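Local coordinates for nitrate regulatory protein (Klebsiella oxytoca, PDB 4AKK), which senses nitrate and nitrite and, in response, binds the leader RNA of the nasF operon to bring about transcription antitermination, at residues 202-215 with 270-283. Sequence-based numbering, arbitrary orientation.
Sequences ERALGALGFARGQF and QPPADEGETALRWF. With EDO (1,2-ethanediol), chain C.
Close packing of antiparallel helices in the all-helical NIT domain is exemplified where Phe-210 and Trp-282 meet, near the end of helix 180-212 and the start of helix 277-312. The segment axes approach to 7.6 Å, at 164°. Trp-282 is the knob, set among Glu-202, Gly-206, Ala-207 and Phe-210. The indole lies against the neighbouring helix because chi1 (168°) swings CG to the side away from the backbone N; one face receives the CA of Gly-206, which has no side chain to hold the ring off, and the CE2 rim of Phe-210. Its NE1 donates to Arg-203 O at 2.9 Å, in the carbonyl plane and on a lone pair; the same oxygen also accepts the helical N-H of Ala-207, so two bonds grip it. Beyond the indole, the Glu-202 carboxylate brings OE2 to 3.5 Å from Trp-282 CH2, while salt bridges to Arg-263 and Arg-289 hold that carboxylate.

Phe-210 is clasped on both faces: Thr-278 CG2 makes a CH-pi contact 3.9 Å from the ring centroid, and Phe-215 CE1 covers the opposite face. Pro-271 CB meets the ring edge at CD1. Asp-274 ties down Thr-278, its OD1 accepting an almost straight bond from Thr-278 N and its OD2 one from OG1. At the opposite end of the contact, past Trp-282, Phe-283 lays CE1 over the Arg-203 guanidinium, the planes only 13° apart.

Water 2 links Phe-210 O with Asp-274 OD1 and accepts from Ala-279 N, joining the last turn of helix 180-212 to the first turn of helix 277-312. A tryptophan knob seated between two antiparallel helices is a packing met in antiparallel helical bundles.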
loop_
_atom_site.group_PDB
_atom_site.type_symbol
_atom_site.label_atom_id
_atom_site.label_comp_id
_atom_site.label_asym_id
_atom_site.label_seq_id
_atom_site.Cartn_x
_atom_site.Cartn_y
_atom_site.Cartn_z
ATOM N N GLU A 202 -6.457 6.933 -22.546
ATOM C CA GLU A 202 -6.619 8.344 -22.924
ATOM C C GLU A 202 -6.852 8.520 -24.434
ATOM O O GLU A 202 -7.708 9.307 -24.856
ATOM C CB GLU A 202 -5.392 9.167 -22.513
ATOM C CG GLU A 202 -5.480 10.659 -22.869
ATOM C CD GLU A 202 -4.146 11.385 -22.701
ATOM O OE1 GLU A 202 -3.245 10.831 -22.030
ATOM O OE2 GLU A 202 -3.999 12.512 -23.236
ATOM N N ARG A 203 -6.081 7.808 -25.252
ATOM C CA ARG A 203 -6.234 7.937 -26.701
ATOM C C ARG A 203 -7.657 7.519 -27.099
ATOM O O ARG A 203 -8.368 8.261 -27.771
ATOM C CB ARG A 203 -5.192 7.101 -27.459
ATOM C CG ARG A 203 -5.446 7.054 -28.991
ATOM C CD ARG A 203 -4.394 6.230 -29.750
ATOM N NE ARG A 203 -4.479 4.804 -29.443
ATOM C CZ ARG A 203 -3.676 3.867 -29.945
ATOM N NH1 ARG A 203 -2.706 4.187 -30.804
ATOM N NH2 ARG A 203 -3.843 2.601 -29.586
ATOM N N ALA A 204 -8.076 6.341 -26.639
ATOM C CA ALA A 204 -9.404 5.803 -26.954
ATOM C C ALA A 204 -10.552 6.708 -26.502
ATOM O O ALA A 204 -11.496 6.945 -27.242
ATOM C CB ALA A 204 -9.567 4.395 -26.356
ATOM N N LEU A 205 -10.480 7.209 -25.281
ATOM C CA LEU A 205 -11.560 8.042 -24.772
ATOM C C LEU A 205 -11.629 9.369 -25.525
ATOM O O LEU A 205 -12.705 9.826 -25.898
ATOM C CB LEU A 205 -11.390 8.278 -23.272
ATOM C CG LEU A 205 -11.539 7.000 -22.429
ATOM C CD1 LEU A 205 -11.194 7.272 -20.976
ATOM C CD2 LEU A 205 -12.936 6.383 -22.551
ATOM N N GLY A 206 -10.472 9.985 -25.750
ATOM C CA GLY A 206 -10.437 11.259 -26.445
ATOM C C GLY A 206 -10.954 11.143 -27.870
ATOM O O GLY A 206 -11.652 12.034 -28.349
ATOM N N ALA A 207 -10.617 10.040 -28.540
ATOM C CA ALA A 207 -11.007 9.826 -29.931
ATOM C C ALA A 207 -12.516 9.651 -30.043
ATOM O O ALA A 207 -13.149 10.178 -30.938
ATOM C CB ALA A 207 -10.281 8.609 -30.502
ATOM N N LEU A 208 -13.080 8.889 -29.120
ATOM C CA LEU A 208 -14.513 8.753 -29.015
ATOM C C LEU A 208 -15.175 10.130 -28.909
ATOM O O LEU A 208 -16.054 10.473 -29.693
ATOM C CB LEU A 208 -14.847 7.910 -27.784
ATOM C CG LEU A 208 -16.321 7.824 -27.416
ATOM C CD1 LEU A 208 -17.104 7.210 -28.555
ATOM C CD2 LEU A 208 -16.509 7.026 -26.125
ATOM N N GLY A 209 -14.733 10.927 -27.945
ATOM C CA GLY A 209 -15.287 12.250 -27.744
ATOM C C GLY A 209 -15.174 13.140 -28.971
ATOM O O GLY A 209 -16.129 13.821 -29.340
ATOM N N PHE A 210 -14.001 13.151 -29.600
ATOM C CA PHE A 210 -13.792 13.998 -30.769
ATOM C C PHE A 210 -14.541 13.465 -31.987
ATOM O O PHE A 210 -14.950 14.227 -32.857
ATOM C CB PHE A 210 -12.295 14.164 -31.080
ATOM C CG PHE A 210 -11.562 15.044 -30.095
ATOM C CD1 PHE A 210 -11.932 16.371 -29.916
ATOM C CD2 PHE A 210 -10.495 14.546 -29.353
ATOM C CE1 PHE A 210 -11.254 17.185 -29.008
ATOM C CE2 PHE A 210 -9.810 15.353 -28.454
ATOM C CZ PHE A 210 -10.195 16.672 -28.274
ATOM N N ALA A 211 -14.718 12.153 -32.052
ATOM C CA ALA A 211 -15.457 11.569 -33.154
ATOM C C ALA A 211 -16.944 11.929 -33.055
ATOM O O ALA A 211 -17.606 12.153 -34.075
ATOM C CB ALA A 211 -15.259 10.067 -33.200
ATOM N N ARG A 212 -17.460 11.997 -31.828
ATOM C CA ARG A 212 -18.856 12.359 -31.592
ATOM C C ARG A 212 -19.097 13.846 -31.778
ATOM O O ARG A 212 -20.217 14.265 -32.036
ATOM C CB ARG A 212 -19.271 12.010 -30.157
ATOM C CG ARG A 212 -19.419 10.537 -29.872
ATOM C CD ARG A 212 -19.588 10.286 -28.373
ATOM N NE ARG A 212 -19.887 8.883 -28.109
ATOM C CZ ARG A 212 -19.921 8.332 -26.903
ATOM N NH1 ARG A 212 -19.660 9.064 -25.829
ATOM N NH2 ARG A 212 -20.213 7.041 -26.775
ATOM N N GLY A 213 -18.051 14.644 -31.609
ATOM C CA GLY A 213 -18.211 16.085 -31.600
ATOM C C GLY A 213 -18.682 16.586 -30.241
ATOM O O GLY A 213 -19.085 17.745 -30.099
ATOM N N GLN A 214 -18.631 15.712 -29.238
ATOM C CA GLN A 214 -18.979 16.098 -27.870
ATOM C C GLN A 214 -18.417 15.153 -26.816
ATOM O O GLN A 214 -18.345 13.939 -27.019
ATOM C CB GLN A 214 -20.497 16.198 -27.700
ATOM C CG GLN A 214 -21.259 15.023 -28.293
ATOM C CD GLN A 214 -22.706 14.974 -27.837
ATOM O OE1 GLN A 214 -23.107 15.697 -26.924
ATOM N NE2 GLN A 214 -23.497 14.112 -28.471
ATOM N N PHE A 215 -18.018 15.736 -25.692
ATOM C CA PHE A 215 -17.657 14.989 -24.495
ATOM C C PHE A 215 -18.753 15.167 -23.443
ATOM O O PHE A 215 -18.957 16.267 -22.939
ATOM C CB PHE A 215 -16.314 15.488 -23.931
ATOM C CG PHE A 215 -15.116 15.101 -24.766
ATOM C CD1 PHE A 215 -14.801 15.801 -25.928
ATOM C CD2 PHE A 215 -14.307 14.038 -24.390
ATOM C CE1 PHE A 215 -13.698 15.443 -26.709
ATOM C CE2 PHE A 215 -13.212 13.669 -25.156
ATOM C CZ PHE A 215 -12.903 14.378 -26.326
ATOM N N GLN A 270 -16.848 22.899 -26.640
ATOM C CA GLN A 270 -17.301 21.882 -27.571
ATOM C C GLN A 270 -16.245 21.697 -28.650
ATOM O O GLN A 270 -15.673 22.671 -29.142
ATOM C CB GLN A 270 -18.659 22.255 -28.171
ATOM C CG GLN A 270 -19.395 21.079 -28.797
ATOM C CD GLN A 270 -20.901 21.167 -28.624
ATOM O OE1 GLN A 270 -21.485 22.249 -28.704
ATOM N NE2 GLN A 270 -21.538 20.023 -28.380
ATOM N N PRO A 271 -15.958 20.438 -28.998
ATOM C CA PRO A 271 -14.991 20.159 -30.061
ATOM C C PRO A 271 -15.567 20.508 -31.445
ATOM O O PRO A 271 -16.783 20.601 -31.595
ATOM C CB PRO A 271 -14.743 18.652 -29.922
ATOM C CG PRO A 271 -15.946 18.111 -29.255
ATOM C CD PRO A 271 -16.536 19.212 -28.415
ATOM N N PRO A 272 -14.694 20.707 -32.447
ATOM C CA PRO A 272 -15.130 21.070 -33.801
ATOM C C PRO A 272 -15.911 19.941 -34.456
ATOM O O PRO A 272 -15.527 18.774 -34.342
ATOM C CB PRO A 272 -13.814 21.274 -34.557
ATOM C CG PRO A 272 -12.740 21.326 -33.512
ATOM C CD PRO A 272 -13.237 20.517 -32.367
ATOM N N ALA A 273 -16.988 20.287 -35.151
ATOM C CA ALA A 273 -17.815 19.288 -35.818
ATOM C C ALA A 273 -17.259 18.947 -37.201
ATOM O O ALA A 273 -17.962 19.061 -38.205
ATOM C CB ALA A 273 -19.246 19.781 -35.925
ATOM N N ASP A 274 -16.003 18.517 -37.244
ATOM C CA ASP A 274 -15.300 18.310 -38.508
ATOM C C ASP A 274 -15.333 16.859 -38.958
ATOM O O ASP A 274 -14.446 16.402 -39.682
ATOM C CB ASP A 274 -13.853 18.795 -38.396
ATOM C CG ASP A 274 -13.146 18.235 -37.176
ATOM O OD1 ASP A 274 -13.586 17.184 -36.666
ATOM O OD2 ASP A 274 -12.151 18.843 -36.730
ATOM N N GLU A 275 -16.352 16.139 -38.505
ATOM C CA GLU A 275 -16.646 14.789 -38.986
ATOM C C GLU A 275 -15.448 13.841 -38.958
ATOM O O GLU A 275 -15.198 13.113 -39.919
ATOM C CB GLU A 275 -17.244 14.845 -40.399
ATOM C CG GLU A 275 -18.280 15.949 -40.591
ATOM C CD GLU A 275 -18.582 16.228 -42.059
ATOM O OE1 GLU A 275 -18.546 15.276 -42.869
ATOM O OE2 GLU A 275 -18.854 17.400 -42.404
ATOM N N GLY A 276 -14.714 13.840 -37.852
ATOM C CA GLY A 276 -13.642 12.881 -37.677
ATOM C C GLY A 276 -12.248 13.449 -37.845
ATOM O O GLY A 276 -11.265 12.771 -37.557
ATOM N N GLU A 277 -12.153 14.691 -38.307
ATOM C CA GLU A 277 -10.844 15.282 -38.577
ATOM C C GLU A 277 -10.018 15.510 -37.291
ATOM O O GLU A 277 -8.851 15.125 -37.228
ATOM C CB GLU A 277 -10.990 16.574 -39.396
ATOM C CG GLU A 277 -9.670 17.160 -39.875
ATOM C CD GLU A 277 -8.910 16.217 -40.808
ATOM O OE1 GLU A 277 -9.512 15.703 -41.781
ATOM O OE2 GLU A 277 -7.703 15.999 -40.570
ATOM N N THR A 278 -10.619 16.125 -36.271
ATOM C CA THR A 278 -9.918 16.350 -34.996
ATOM C C THR A 278 -9.619 15.043 -34.243
ATOM O O THR A 278 -8.575 14.905 -33.601
ATOM C CB THR A 278 -10.712 17.281 -34.053
ATOM O OG1 THR A 278 -10.814 18.585 -34.630
ATOM C CG2 THR A 278 -10.010 17.404 -32.708
ATOM N N ALA A 279 -10.556 14.106 -34.322
ATOM C CA ALA A 279 -10.406 12.782 -33.748
ATOM C C ALA A 279 -9.173 12.083 -34.300
ATOM O O ALA A 279 -8.387 11.497 -33.548
ATOM C CB ALA A 279 -11.657 11.951 -34.029
ATOM N N LEU A 280 -9.014 12.140 -35.621
ATOM C CA LEU A 280 -7.843 11.577 -36.292
ATOM C C LEU A 280 -6.565 12.289 -35.881
ATOM O O LEU A 280 -5.532 11.655 -35.658
ATOM C CB LEU A 280 -8.014 11.640 -37.813
ATOM C CG LEU A 280 -9.049 10.684 -38.399
ATOM C CD1 LEU A 280 -9.140 10.873 -39.916
ATOM C CD2 LEU A 280 -8.682 9.244 -38.043
ATOM N N ARG A 281 -6.638 13.612 -35.778
ATOM C CA ARG A 281 -5.491 14.410 -35.366
ATOM C C ARG A 281 -5.074 13.955 -33.959
ATOM O O ARG A 281 -3.893 13.739 -33.671
ATOM C CB ARG A 281 -5.884 15.892 -35.378
ATOM C CG ARG A 281 -4.728 16.876 -35.454
ATOM C CD ARG A 281 -4.172 16.986 -36.870
ATOM N NE ARG A 281 -5.183 17.413 -37.838
ATOM C CZ ARG A 281 -4.924 17.703 -39.113
ATOM N NH1 ARG A 281 -3.683 17.614 -39.576
ATOM N NH2 ARG A 281 -5.906 18.084 -39.925
ATOM N N TRP A 282 -6.070 13.789 -33.095
ATOM C CA TRP A 282 -5.852 13.311 -31.733
ATOM C C TRP A 282 -5.232 11.921 -31.763
ATOM O O TRP A 282 -4.187 11.678 -31.162
ATOM C CB TRP A 282 -7.194 13.273 -30.996
ATOM C CG TRP A 282 -7.179 12.533 -29.683
ATOM C CD1 TRP A 282 -7.555 11.239 -29.461
ATOM C CD2 TRP A 282 -6.795 13.062 -28.413
ATOM N NE1 TRP A 282 -7.424 10.928 -28.131
ATOM C CE2 TRP A 282 -6.960 12.031 -27.464
ATOM C CE3 TRP A 282 -6.333 14.312 -27.982
ATOM C CZ2 TRP A 282 -6.676 12.209 -26.115
ATOM C CZ3 TRP A 282 -6.048 14.487 -26.638
ATOM C CH2 TRP A 282 -6.221 13.440 -25.721
ATOM N N PHE A 283 -5.879 11.014 -32.480
ATOM C CA PHE A 283 -5.441 9.624 -32.525
ATOM C C PHE A 283 -3.984 9.508 -32.985
ATOM O O PHE A 283 -3.175 8.805 -32.375
ATOM C CB PHE A 283 -6.360 8.800 -33.443
ATOM C CG PHE A 283 -6.010 7.336 -33.479
ATOM C CD1 PHE A 283 -6.524 6.461 -32.528
ATOM C CD2 PHE A 283 -5.154 6.836 -34.447
ATOM C CE1 PHE A 283 -6.204 5.112 -32.557
ATOM C CE2 PHE A 283 -4.825 5.487 -34.480
ATOM C CZ PHE A 283 -5.347 4.628 -33.531
HETATM C C1 EDO C . -6.621 3.008 -27.443
HETATM O O1 EDO C . -6.023 1.945 -28.183
HETATM C C2 EDO C . -6.884 4.216 -28.336
HETATM O O2 EDO C . -7.873 4.006 -29.352
HETATM O O HOH W 1 -14.463 17.057 -32.491
HETATM O O HOH W 2 -13.347 15.091 -34.993
HETATM O O HOH W 3 -16.691 14.513 -35.599
HETATM O O HOH W 4 -19.042 19.458 -32.370
#